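Local coordinates for PT26-6P (Thermococcus sp., PDB 2WB7), which is of unknown function but is encoded by a mobile genetic element of Euryarchaea and combines immunoglobulin-like domains with a helical domain, at residues His162-Val167 and Thr216-Val221; Tyr388-Asp393 and Asn420-Lys425; Val80-Val85 and Glu174-Asp179; Ala29-Lys34 and Ala228-Gly233. One frame throughout, in Å; residues are numbered along the deposited sequence.

Contact 1 (His162-Val167 and Thr216-Val221); sequences HFEIRV and TAWGHV
The imidazole of His162 lies over one face of the Trp218 indole in a face-to-face stack, with ring centroids 3.5 Å apart and planes inclined by 29°; the closest carbon approaches are too tight to be reliable. Farther back, His162 CB sits over the five-membered ring as a CH-pi donor, 4.1 Å from its centroid. Thr216 CG2 lies against the rim of the opposite face. With its CG set between backbone N and carbonyl carbon (chi1 55°), Trp218 brings the ring up to this histidine, and Phe163 O meets the indole edge in plane.

Apolar contacts come from the Phe163 ring: CD2 is 3.7 Å from Trp218 CB, and CE1 is 4.2 Å from Ala217 CB. With an alanine in place of Trp218, the His162 ring would probably lose its stacking partner and be freer to turn.

The backbone N-H of Ala217 bonds weakly to the Glu164 carboxylate, whose OE1 also bonds Thr214 OG1; the approach of Thr216 N to OE2 is doubtfully short.

Strand 163-178 runs between strands 85-96 and 198-213, pairing through Glu164 with Ile95 and Val167 with Ala212, while Phe163 reaches Phe67 of strand 66-75 and His220 stacks on Tyr42.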
loop_
_atom_site.group_PDB
_atom_site.type_symbol
_atom_site.label_atom_id
_atom_site.label_comp_id
_atom_site.label_asym_id
_atom_site.label_seq_id
_atom_site.Cartn_x
_atom_site.Cartn_y
_atom_site.Cartn_z
ATOM N N HIS A 162 -18.263 2.362 8.602
ATOM C CA HIS A 162 -18.786 3.694 8.942
ATOM C C HIS A 162 -18.734 3.922 10.452
ATOM O O HIS A 162 -19.065 3.024 11.218
ATOM C CB HIS A 162 -20.238 3.840 8.471
ATOM C CG HIS A 162 -20.376 4.223 7.031
ATOM N ND1 HIS A 162 -21.585 4.215 6.368
ATOM C CD2 HIS A 162 -19.452 4.618 6.123
ATOM C CE1 HIS A 162 -21.402 4.607 5.119
ATOM N NE2 HIS A 162 -20.116 4.864 4.945
ATOM N N PHE A 163 -18.334 5.116 10.878
ATOM C CA PHE A 163 -18.211 5.427 12.305
ATOM C C PHE A 163 -18.281 6.943 12.529
ATOM O O PHE A 163 -18.216 7.719 11.573
ATOM C CB PHE A 163 -16.869 4.921 12.844
ATOM C CG PHE A 163 -15.698 5.738 12.375
ATOM C CD1 PHE A 163 -15.151 6.729 13.185
ATOM C CD2 PHE A 163 -15.164 5.542 11.107
ATOM C CE1 PHE A 163 -14.082 7.501 12.742
ATOM C CE2 PHE A 163 -14.102 6.311 10.661
ATOM C CZ PHE A 163 -13.559 7.289 11.482
ATOM N N GLU A 164 -18.407 7.347 13.796
ATOM C CA GLU A 164 -18.336 8.748 14.181
ATOM C C GLU A 164 -17.597 8.884 15.500
ATOM O O GLU A 164 -17.539 7.943 16.287
ATOM C CB GLU A 164 -19.738 9.355 14.318
ATOM C CG GLU A 164 -20.573 9.355 13.041
ATOM C CD GLU A 164 -20.148 10.425 12.061
ATOM O OE1 GLU A 164 -19.404 11.334 12.478
ATOM O OE2 GLU A 164 -20.554 10.365 10.879
ATOM N N ILE A 165 -17.030 10.058 15.734
ATOM C CA ILE A 165 -16.428 10.364 17.020
ATOM C C ILE A 165 -17.347 11.251 17.862
ATOM O O ILE A 165 -17.966 12.192 17.365
ATOM C CB ILE A 165 -15.070 11.065 16.860
ATOM C CG1 ILE A 165 -14.142 10.221 15.993
ATOM C CG2 ILE A 165 -14.429 11.310 18.220
ATOM C CD1 ILE A 165 -12.809 10.881 15.736
ATOM N N ARG A 166 -17.448 10.951 19.144
ATOM C CA ARG A 166 -18.157 11.861 20.018
ATOM C C ARG A 166 -17.398 12.169 21.312
ATOM O O ARG A 166 -16.624 11.343 21.830
ATOM C CB ARG A 166 -19.604 11.401 20.262
ATOM C CG ARG A 166 -19.802 10.317 21.313
ATOM C CD ARG A 166 -21.279 10.300 21.770
ATOM N NE ARG A 166 -22.249 10.194 20.665
ATOM C CZ ARG A 166 -23.211 9.268 20.589
ATOM N NH1 ARG A 166 -23.342 8.357 21.547
ATOM N NH2 ARG A 166 -24.048 9.250 19.558
ATOM N N VAL A 167 -17.608 13.389 21.800
ATOM C CA VAL A 167 -16.904 13.909 22.961
ATOM C C VAL A 167 -17.886 14.350 24.041
ATOM O O VAL A 167 -18.955 14.899 23.750
ATOM C CB VAL A 167 -16.030 15.113 22.575
ATOM C CG1 VAL A 167 -15.143 15.531 23.748
ATOM C CG2 VAL A 167 -15.188 14.784 21.346
ATOM N N THR A 216 -20.273 12.295 9.369
ATOM C CA THR A 216 -19.594 11.703 8.222
ATOM C C THR A 216 -18.071 11.738 8.424
ATOM O O THR A 216 -17.301 11.960 7.486
ATOM C CB THR A 216 -19.997 12.430 6.913
ATOM O OG1 THR A 216 -21.410 12.654 6.932
ATOM C CG2 THR A 216 -19.630 11.613 5.679
ATOM N N ALA A 217 -17.641 11.511 9.660
ATOM C CA ALA A 217 -16.215 11.406 9.950
ATOM C C ALA A 217 -15.560 10.429 8.984
ATOM O O ALA A 217 -14.534 10.740 8.381
ATOM C CB ALA A 217 -15.993 10.955 11.387
ATOM N N TRP A 218 -16.165 9.248 8.862
ATOM C CA TRP A 218 -15.648 8.169 8.029
ATOM C C TRP A 218 -15.393 8.623 6.603
ATOM O O TRP A 218 -14.659 7.972 5.878
ATOM C CB TRP A 218 -16.602 6.973 8.016
ATOM C CG TRP A 218 -17.996 7.320 7.601
ATOM C CD1 TRP A 218 -19.055 7.603 8.429
ATOM C CD2 TRP A 218 -18.498 7.422 6.259
ATOM N NE1 TRP A 218 -20.177 7.880 7.680
ATOM C CE2 TRP A 218 -19.865 7.771 6.348
ATOM C CE3 TRP A 218 -17.928 7.240 4.990
ATOM C CZ2 TRP A 218 -20.669 7.949 5.218
ATOM C CZ3 TRP A 218 -18.726 7.419 3.869
ATOM C CH2 TRP A 218 -20.081 7.775 3.989
ATOM N N GLY A 219 -15.960 9.757 6.211
ATOM C CA GLY A 219 -15.743 10.264 4.867
ATOM C C GLY A 219 -14.343 10.779 4.597
ATOM O O GLY A 219 -14.078 11.366 3.544
ATOM N N HIS A 220 -13.435 10.580 5.543
ATOM C CA HIS A 220 -12.056 11.032 5.349
ATOM C C HIS A 220 -11.165 9.853 5.038
ATOM O O HIS A 220 -9.966 10.012 4.827
ATOM C CB HIS A 220 -11.530 11.775 6.580
ATOM C CG HIS A 220 -12.270 13.040 6.881
ATOM N ND1 HIS A 220 -13.173 13.147 7.916
ATOM C CD2 HIS A 220 -12.247 14.252 6.274
ATOM C CE1 HIS A 220 -13.679 14.368 7.929
ATOM N NE2 HIS A 220 -13.131 15.059 6.945
ATOM N N VAL A 221 -11.772 8.668 5.021
ATOM C CA VAL A 221 -11.063 7.426 4.765
ATOM C C VAL A 221 -11.184 7.021 3.309
ATOM O O VAL A 221 -12.268 7.066 2.736
ATOM C CB VAL A 221 -11.634 6.301 5.618
ATOM C CG1 VAL A 221 -10.852 5.053 5.406
ATOM C CG2 VAL A 221 -11.603 6.694 7.078
#

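Contact 2 (Tyr388-Asp393 and Asn420-Lys425); sequences YTVMKD and NSLQEK
Val390 and Lys425 lie alongside each other and run in opposite directions, the valine CG2 methyl resting 3.7 Å from Lys425 CD. That same methyl, anti to the carbonyl carbon of its own residue, is the branch that makes most of the contacts: it meets Ser421 CB at 3.4 Å and Leu422 CD2 at 4.0 Å. Val390 CG1 also rests against Ser421 CB.

Beyond the valine the lysine chain bends at chi3 (86°) and again at chi4 (87°), which turns its ammonium toward the loop carbonyls. Lys425 NZ gives a 3.0 Å hydrogen bond to Tyr388 O, approaching from well above the carbonyl plane, 63° out of it. Thr387 O accepts from it too, and Asp489 and Glu485 of helix 471-499 form salt bridges with it. A water links NZ, weakly, with Thr389 OG1. A leucine in place of Lys425 would probably leave the two loop carbonyls without their donor and the two acidic groups without a common counter-charge.

Glu485 in turn accepts the backbone N-H groups of Val390 and Met391. The arrangement is that of a linker entering a helical domain: the segment joining strand 370-379 to helix 393-404 is pinned against helices 408-438 and 471-499.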
loop_
_atom_site.group_PDB
_atom_site.type_symbol
_atom_site.label_atom_id
_atom_site.label_comp_id
_atom_site.label_asym_id
_atom_site.label_seq_id
_atom_site.Cartn_x
_atom_site.Cartn_y
_atom_site.Cartn_z
ATOM N N TYR A 388 10.097 -21.514 -23.635
ATOM C CA TYR A 388 11.028 -21.915 -24.695
ATOM C C TYR A 388 11.256 -20.784 -25.668
ATOM O O TYR A 388 10.633 -20.728 -26.721
ATOM C CB TYR A 388 10.532 -23.177 -25.415
ATOM C CG TYR A 388 10.051 -24.213 -24.425
ATOM C CD1 TYR A 388 8.696 -24.518 -24.308
ATOM C CD2 TYR A 388 10.939 -24.828 -23.556
ATOM C CE1 TYR A 388 8.249 -25.416 -23.372
ATOM C CE2 TYR A 388 10.496 -25.729 -22.614
ATOM C CZ TYR A 388 9.151 -26.018 -22.529
ATOM O OH TYR A 388 8.701 -26.921 -21.599
ATOM N N THR A 389 12.143 -19.864 -25.306
ATOM C CA THR A 389 12.399 -18.718 -26.150
ATOM C C THR A 389 12.974 -19.188 -27.456
ATOM O O THR A 389 13.866 -20.018 -27.483
ATOM C CB THR A 389 13.386 -17.764 -25.514
ATOM O OG1 THR A 389 12.962 -17.492 -24.178
ATOM C CG2 THR A 389 13.452 -16.463 -26.296
ATOM N N VAL A 390 12.462 -18.641 -28.545
ATOM C CA VAL A 390 12.966 -18.968 -29.856
ATOM C C VAL A 390 14.135 -18.063 -30.214
ATOM O O VAL A 390 15.109 -18.500 -30.825
ATOM C CB VAL A 390 11.847 -18.868 -30.908
ATOM C CG1 VAL A 390 12.408 -19.012 -32.308
ATOM C CG2 VAL A 390 10.781 -19.924 -30.629
HETATM N N MSE A 391 14.058 -16.810 -29.802
HETATM C CA MSE A 391 15.109 -15.863 -30.114
HETATM C C MSE A 391 16.095 -15.691 -28.975
HETATM O O MSE A 391 16.144 -14.649 -28.319
HETATM C CB MSE A 391 14.480 -14.545 -30.483
HETATM C CG MSE A 391 13.258 -14.796 -31.305
HETATM SE SE MSE A 391 13.072 -13.558 -32.736
HETATM C CE MSE A 391 14.904 -13.669 -33.430
ATOM N N LYS A 392 16.874 -16.736 -28.744
ATOM C CA LYS A 392 17.956 -16.690 -27.789
ATOM C C LYS A 392 18.954 -15.593 -28.196
ATOM O O LYS A 392 19.122 -15.312 -29.382
ATOM C CB LYS A 392 18.622 -18.050 -27.780
ATOM C CG LYS A 392 17.674 -19.173 -27.428
ATOM C CD LYS A 392 17.622 -19.358 -25.914
ATOM C CE LYS A 392 16.645 -20.465 -25.532
ATOM N NZ LYS A 392 16.620 -21.562 -26.563
ATOM N N ASP A 393 19.602 -14.961 -27.223
ATOM C CA ASP A 393 20.547 -13.915 -27.556
ATOM C C ASP A 393 21.643 -14.449 -28.485
ATOM O O ASP A 393 22.010 -13.789 -29.457
ATOM C CB ASP A 393 21.166 -13.311 -26.299
ATOM C CG ASP A 393 20.128 -12.710 -25.357
ATOM O OD1 ASP A 393 18.996 -12.405 -25.802
ATOM O OD2 ASP A 393 20.456 -12.537 -24.161
ATOM N N ASN A 420 9.463 -21.543 -37.847
ATOM C CA ASN A 420 8.845 -22.822 -37.515
ATOM C C ASN A 420 8.577 -22.943 -36.034
ATOM O O ASN A 420 7.537 -23.438 -35.611
ATOM C CB ASN A 420 9.719 -23.981 -37.982
ATOM C CG ASN A 420 9.497 -24.310 -39.444
ATOM O OD1 ASN A 420 8.487 -23.907 -40.035
ATOM N ND2 ASN A 420 10.435 -25.050 -40.044
ATOM N N SER A 421 9.525 -22.482 -35.239
ATOM C CA SER A 421 9.376 -22.536 -33.804
ATOM C C SER A 421 8.233 -21.649 -33.324
ATOM O O SER A 421 7.472 -22.043 -32.454
ATOM C CB SER A 421 10.683 -22.136 -33.145
ATOM O OG SER A 421 11.620 -23.187 -33.242
ATOM N N LEU A 422 8.097 -20.464 -33.911
ATOM C CA LEU A 422 7.003 -19.567 -33.551
ATOM C C LEU A 422 5.650 -20.122 -33.989
ATOM O O LEU A 422 4.652 -20.021 -33.264
ATOM C CB LEU A 422 7.223 -18.178 -34.137
ATOM C CG LEU A 422 8.422 -17.459 -33.511
ATOM C CD1 LEU A 422 8.753 -16.187 -34.251
ATOM C CD2 LEU A 422 8.193 -17.188 -32.036
ATOM N N GLN A 423 5.614 -20.705 -35.181
ATOM C CA GLN A 423 4.416 -21.377 -35.637
ATOM C C GLN A 423 3.995 -22.403 -34.594
ATOM O O GLN A 423 2.805 -22.579 -34.310
ATOM C CB GLN A 423 4.666 -22.043 -36.981
ATOM C CG GLN A 423 4.193 -21.213 -38.167
ATOM C CD GLN A 423 4.955 -21.517 -39.459
ATOM O OE1 GLN A 423 5.865 -22.362 -39.487
ATOM N NE2 GLN A 423 4.590 -20.819 -40.536
ATOM N N GLU A 424 4.978 -23.070 -34.005
ATOM C CA GLU A 424 4.672 -24.058 -32.991
ATOM C C GLU A 424 4.095 -23.404 -31.745
ATOM O O GLU A 424 3.085 -23.853 -31.226
ATOM C CB GLU A 424 5.903 -24.891 -32.646
ATOM C CG GLU A 424 5.754 -25.698 -31.367
ATOM C CD GLU A 424 4.602 -26.713 -31.404
ATOM O OE1 GLU A 424 4.497 -27.516 -30.451
ATOM O OE2 GLU A 424 3.794 -26.706 -32.368
ATOM N N LYS A 425 4.723 -22.341 -31.265
ATOM C CA LYS A 425 4.182 -21.591 -30.128
ATOM C C LYS A 425 2.763 -21.090 -30.408
ATOM O O LYS A 425 1.931 -21.025 -29.511
ATOM C CB LYS A 425 5.116 -20.430 -29.749
ATOM C CG LYS A 425 6.340 -20.888 -28.950
ATOM C CD LYS A 425 7.488 -19.910 -29.029
ATOM C CE LYS A 425 7.389 -18.806 -27.982
ATOM N NZ LYS A 425 8.021 -19.216 -26.708
HETATM O O HOH W 1 9.810 -18.153 -24.409
#

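Contact 3 (Val80-Val85 and Glu174-Asp179); sequences VPFNKV and EAWKTD
Glu174 N donates to Lys84 O across 2.9 Å in a nearly straight bond, 171° at the hydrogen. From there the Glu174 side chain runs out extended. Its CB and CG pass close to Lys84 O, and OE1 comes within 3.7 Å of Lys84 CB while bonding to His86 NE2. The other oxygen, OE2, takes the indole N-H of Trp176 at 2.9 Å; the acceptor lies in the ring plane of the tryptophan, whereas the donor stands above the plane of the carboxylate. Glu174 is thereby tied at both oxygens, and its second bond helps to fix the rotation of the Trp176 ring.

The loop is shaped by a type I beta turn from Val80 to Asn83, overlapped by an inverse gamma turn centred on Asn83. These tight turns carry the chain into strand 85-96, the antiparallel neighbour of strand 163-178 in the immunoglobulin-like domain. Asn83 CA faces Glu174 O in a CA-H...O contact of 3.2 Å.

Phe82 covers one face of the Trp176 indole mainly through its CB, which stands 3.6 Å from the centroid of the five-membered ring and almost on its normal. The phenyl ring itself is slid aside, barely overlapping the six-membered ring, and carries on toward His193, Tyr195 and Trp200. Val80 CG1 crosses to Trp176 CB at 4.2 Å. The indole also stacks with His202 of strand 198-213.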
loop_
_atom_site.group_PDB
_atom_site.type_symbol
_atom_site.label_atom_id
_atom_site.label_comp_id
_atom_site.label_asym_id
_atom_site.label_seq_id
_atom_site.Cartn_x
_atom_site.Cartn_y
_atom_site.Cartn_z
ATOM N N VAL A 80 -18.456 38.016 34.788
ATOM C CA VAL A 80 -17.739 38.011 36.064
ATOM C C VAL A 80 -16.421 37.216 36.020
ATOM O O VAL A 80 -16.419 35.984 35.889
ATOM C CB VAL A 80 -18.628 37.502 37.228
ATOM C CG1 VAL A 80 -17.994 37.853 38.569
ATOM C CG2 VAL A 80 -20.029 38.086 37.128
ATOM N N PRO A 81 -15.297 37.932 36.158
ATOM C CA PRO A 81 -13.913 37.469 36.134
ATOM C C PRO A 81 -13.643 36.192 36.934
ATOM O O PRO A 81 -12.665 35.500 36.653
ATOM C CB PRO A 81 -13.147 38.628 36.777
ATOM C CG PRO A 81 -13.949 39.843 36.461
ATOM C CD PRO A 81 -15.393 39.397 36.289
ATOM N N PHE A 82 -14.483 35.892 37.923
ATOM C CA PHE A 82 -14.215 34.792 38.847
ATOM C C PHE A 82 -15.115 33.620 38.537
ATOM O O PHE A 82 -14.999 32.554 39.148
ATOM C CB PHE A 82 -14.462 35.242 40.291
ATOM C CG PHE A 82 -14.043 36.658 40.556
ATOM C CD1 PHE A 82 -14.773 37.720 40.037
ATOM C CD2 PHE A 82 -12.911 36.929 41.312
ATOM C CE1 PHE A 82 -14.379 39.025 40.268
ATOM C CE2 PHE A 82 -12.513 38.230 41.547
ATOM C CZ PHE A 82 -13.247 39.281 41.022
ATOM N N ASN A 83 -16.028 33.833 37.595
ATOM C CA ASN A 83 -16.972 32.797 37.202
ATOM C C ASN A 83 -16.311 31.675 36.414
ATOM O O ASN A 83 -16.754 31.305 35.329
ATOM C CB ASN A 83 -18.133 33.410 36.426
ATOM C CG ASN A 83 -19.144 34.054 37.337
ATOM O OD1 ASN A 83 -20.112 34.645 36.882
ATOM N ND2 ASN A 83 -18.918 33.947 38.642
ATOM N N LYS A 84 -15.251 31.130 36.996
ATOM C CA LYS A 84 -14.419 30.144 36.328
ATOM C C LYS A 84 -15.141 28.843 35.979
ATOM O O LYS A 84 -15.945 28.321 36.758
ATOM C CB LYS A 84 -13.182 29.851 37.173
ATOM C CG LYS A 84 -12.212 31.015 37.213
ATOM C CD LYS A 84 -11.116 30.766 38.230
ATOM C CE LYS A 84 -10.060 31.862 38.191
ATOM N NZ LYS A 84 -8.939 31.584 39.145
ATOM N N VAL A 85 -14.833 28.337 34.787
ATOM C CA VAL A 85 -15.323 27.054 34.322
ATOM C C VAL A 85 -14.328 25.963 34.709
ATOM O O VAL A 85 -13.154 26.058 34.386
ATOM C CB VAL A 85 -15.490 27.067 32.801
ATOM C CG1 VAL A 85 -15.779 25.679 32.306
ATOM C CG2 VAL A 85 -16.604 28.019 32.408
ATOM N N GLU A 174 -18.492 28.353 38.233
ATOM C CA GLU A 174 -18.661 29.118 39.452
ATOM C C GLU A 174 -19.551 30.332 39.199
ATOM O O GLU A 174 -19.435 30.997 38.162
ATOM C CB GLU A 174 -17.312 29.578 39.978
ATOM C CG GLU A 174 -16.400 28.454 40.446
ATOM C CD GLU A 174 -15.084 28.978 41.019
ATOM O OE1 GLU A 174 -14.006 28.540 40.558
ATOM O OE2 GLU A 174 -15.123 29.840 41.925
ATOM N N ALA A 175 -20.447 30.603 40.150
ATOM C CA ALA A 175 -21.277 31.804 40.130
ATOM C C ALA A 175 -20.865 32.695 41.301
ATOM O O ALA A 175 -20.830 32.238 42.438
ATOM C CB ALA A 175 -22.749 31.423 40.237
ATOM N N TRP A 176 -20.542 33.953 41.020
ATOM C CA TRP A 176 -20.135 34.899 42.060
ATOM C C TRP A 176 -21.058 36.120 42.071
ATOM O O TRP A 176 -21.433 36.616 41.010
ATOM C CB TRP A 176 -18.680 35.340 41.846
ATOM C CG TRP A 176 -17.653 34.271 42.146
ATOM C CD1 TRP A 176 -17.497 33.083 41.492
ATOM C CD2 TRP A 176 -16.637 34.299 43.171
ATOM N NE1 TRP A 176 -16.451 32.370 42.042
ATOM C CE2 TRP A 176 -15.907 33.092 43.071
ATOM C CE3 TRP A 176 -16.278 35.223 44.163
ATOM C CZ2 TRP A 176 -14.844 32.784 43.930
ATOM C CZ3 TRP A 176 -15.217 34.913 45.016
ATOM C CH2 TRP A 176 -14.515 33.703 44.890
ATOM N N LYS A 177 -21.418 36.596 43.267
ATOM C CA LYS A 177 -22.200 37.835 43.427
ATOM C C LYS A 177 -21.450 38.805 44.329
ATOM O O LYS A 177 -20.589 38.389 45.112
ATOM C CB LYS A 177 -23.562 37.551 44.063
ATOM C CG LYS A 177 -24.115 36.157 43.807
ATOM C CD LYS A 177 -24.602 35.976 42.365
ATOM C CE LYS A 177 -25.051 34.534 42.096
ATOM N NZ LYS A 177 -25.738 34.411 40.767
ATOM N N THR A 178 -21.784 40.090 44.227
ATOM C CA THR A 178 -21.269 41.100 45.167
ATOM C C THR A 178 -21.942 41.007 46.525
ATOM O O THR A 178 -23.168 40.970 46.618
ATOM C CB THR A 178 -21.490 42.535 44.673
ATOM O OG1 THR A 178 -22.725 42.605 43.951
ATOM C CG2 THR A 178 -20.363 42.974 43.770
ATOM N N ASP A 179 -21.124 40.968 47.569
ATOM C CA ASP A 179 -21.602 40.968 48.945
ATOM C C ASP A 179 -21.809 42.410 49.397
ATOM O O ASP A 179 -20.876 43.058 49.880
ATOM C CB ASP A 179 -20.599 40.260 49.857
ATOM C CG ASP A 179 -21.064 40.200 51.293
ATOM O OD1 ASP A 179 -21.840 41.089 51.706
ATOM O OD2 ASP A 179 -20.660 39.255 52.007
#

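Contact 4 (Ala29-Lys34 and Ala228-Gly233); sequences AELTAK and ATIDGG
Lys34 and Glu30, one turn apart on helix 21-34, reach together toward the backbone of segment 228-233, a loop that carries a type II beta turn from Ile230 to Gly233. Gly232 occupies the turn with a positive phi of 84°, where a beta carbon would be jammed against the carbonyl oxygen of Asp231.

From its CB the Lys34 chain runs out extended through CG, CD and CE and bends only at chi4 (78°). CB and CG stay near the helix. CD is the first atom to meet the loop, 3.7 Å from Thr229 O, and CE draws nearer to the same oxygen. NZ then donates to Thr229 O at 2.9 Å, almost in line with the carbonyl bond. The ammonium also makes a salt bridge with Glu30 OE2 at 2.9 Å, across one turn of its own helix.

Glu30, its CG anti to the backbone N (chi1 172°), stretches over Ile230 to the turn. Its OE2 accepts the N-H of Asp231 at 3.0 Å on the syn side, somewhat out of the carboxylate plane. This places it close to the Asp231 carboxylate, a pairing of like charges that the ammonium of Lys34 probably eases.

Beneath the polar group Leu31 CD1 packs on the chain at Ala228, 3.7 Å from its CA, and approaches Ile230 CG2; Tyr259 of strand 253-261 touches both Leu31 and Ala228. A water accepts from Lys34 NZ at 3.2 Å and donates to Asp231 OD1.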
loop_
_atom_site.group_PDB
_atom_site.type_symbol
_atom_site.label_atom_id
_atom_site.label_comp_id
_atom_site.label_asym_id
_atom_site.label_seq_id
_atom_site.Cartn_x
_atom_site.Cartn_y
_atom_site.Cartn_z
ATOM N N ALA A 29 10.170 7.650 1.428
ATOM C CA ALA A 29 9.995 9.093 1.511
ATOM C C ALA A 29 8.927 9.567 0.534
ATOM O O ALA A 29 8.010 10.311 0.888
ATOM C CB ALA A 29 11.294 9.778 1.217
ATOM N N GLU A 30 9.055 9.153 -0.715
ATOM C CA GLU A 30 8.094 9.572 -1.725
ATOM C C GLU A 30 6.678 9.159 -1.353
ATOM O O GLU A 30 5.741 9.938 -1.486
ATOM C CB GLU A 30 8.470 9.001 -3.089
ATOM C CG GLU A 30 7.414 9.231 -4.141
ATOM C CD GLU A 30 7.696 8.464 -5.424
ATOM O OE1 GLU A 30 8.795 7.870 -5.532
ATOM O OE2 GLU A 30 6.816 8.455 -6.317
ATOM N N LEU A 31 6.520 7.919 -0.901
ATOM C CA LEU A 31 5.201 7.382 -0.566
ATOM C C LEU A 31 4.611 8.086 0.646
ATOM O O LEU A 31 3.422 8.394 0.674
ATOM C CB LEU A 31 5.285 5.880 -0.292
ATOM C CG LEU A 31 3.949 5.157 -0.446
ATOM C CD1 LEU A 31 3.459 5.361 -1.858
ATOM C CD2 LEU A 31 4.093 3.682 -0.168
ATOM N N THR A 32 5.452 8.329 1.647
ATOM C CA THR A 32 5.034 9.029 2.854
ATOM C C THR A 32 4.495 10.422 2.541
ATOM O O THR A 32 3.458 10.814 3.064
ATOM C CB THR A 32 6.180 9.169 3.871
ATOM O OG1 THR A 32 6.385 7.926 4.547
ATOM C CG2 THR A 32 5.822 10.214 4.905
ATOM N N ALA A 33 5.210 11.166 1.696
ATOM C CA ALA A 33 4.759 12.480 1.265
ATOM C C ALA A 33 3.359 12.369 0.703
ATOM O O ALA A 33 2.487 13.136 1.059
ATOM C CB ALA A 33 5.689 13.042 0.223
ATOM N N LYS A 34 3.147 11.412 -0.187
ATOM C CA LYS A 34 1.821 11.209 -0.774
ATOM C C LYS A 34 0.727 10.991 0.291
ATOM O O LYS A 34 -0.451 11.200 0.033
ATOM C CB LYS A 34 1.836 10.011 -1.731
ATOM C CG LYS A 34 2.525 10.200 -3.082
ATOM C CD LYS A 34 2.179 8.994 -3.992
ATOM C CE LYS A 34 2.601 9.187 -5.451
ATOM N NZ LYS A 34 4.064 8.960 -5.662
ATOM N N ALA A 228 -1.108 4.963 -3.538
ATOM C CA ALA A 228 0.153 4.399 -3.075
ATOM C C ALA A 228 1.037 3.845 -4.189
ATOM O O ALA A 228 1.395 2.677 -4.186
ATOM C CB ALA A 228 -0.110 3.335 -2.040
ATOM N N THR A 229 1.407 4.696 -5.130
ATOM C CA THR A 229 2.272 4.304 -6.219
ATOM C C THR A 229 3.633 4.936 -6.043
ATOM O O THR A 229 3.717 6.104 -5.704
ATOM C CB THR A 229 1.709 4.839 -7.528
ATOM O OG1 THR A 229 0.555 4.075 -7.883
ATOM C CG2 THR A 229 2.742 4.748 -8.635
ATOM N N ILE A 230 4.698 4.176 -6.267
ATOM C CA ILE A 230 6.025 4.781 -6.381
ATOM C C ILE A 230 6.394 4.964 -7.856
ATOM O O ILE A 230 6.062 4.135 -8.696
ATOM C CB ILE A 230 7.108 3.972 -5.655
ATOM C CG1 ILE A 230 7.141 2.540 -6.163
ATOM C CG2 ILE A 230 6.866 3.979 -4.160
ATOM C CD1 ILE A 230 8.308 1.733 -5.593
ATOM N N ASP A 231 7.062 6.065 -8.166
ATOM C CA ASP A 231 7.442 6.360 -9.544
ATOM C C ASP A 231 8.469 5.348 -10.018
ATOM O O ASP A 231 9.537 5.205 -9.413
ATOM C CB ASP A 231 8.046 7.764 -9.661
ATOM C CG ASP A 231 7.054 8.871 -9.321
ATOM O OD1 ASP A 231 5.857 8.745 -9.683
ATOM O OD2 ASP A 231 7.481 9.869 -8.688
ATOM N N GLY A 232 8.161 4.651 -11.105
ATOM C CA GLY A 232 9.115 3.702 -11.667
ATOM C C GLY A 232 9.121 2.323 -11.027
ATOM O O GLY A 232 9.851 1.435 -11.485
ATOM N N GLY A 233 8.324 2.129 -9.973
ATOM C CA GLY A 233 8.164 0.796 -9.391
ATOM C C GLY A 233 7.708 -0.181 -10.459
ATOM O O GLY A 233 6.993 0.204 -11.374
HETATM O O HOH W 2 3.790 7.870 -8.617
#

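The four contacts are spread along an elongated chain and none touches another. Contacts 1 and 3 lie on the same side of the chain's centre and share strand 163-178, one near its start and the other near its end, with centres about 38 Å apart. Contact 4 lies nearest the middle, about 10 Å from the chain's centre; it brings together segments 194 residues apart, and contacts 1 and 3 both fall within the chain between them. Contact 1 approaches contact 4 to about 11 Å between nearest atoms. Contact 2, in the helical domain, is about 94 Å from contact 3 between centres, on the opposite side of the chain's centre, and about 38 Å between centres from contact 4.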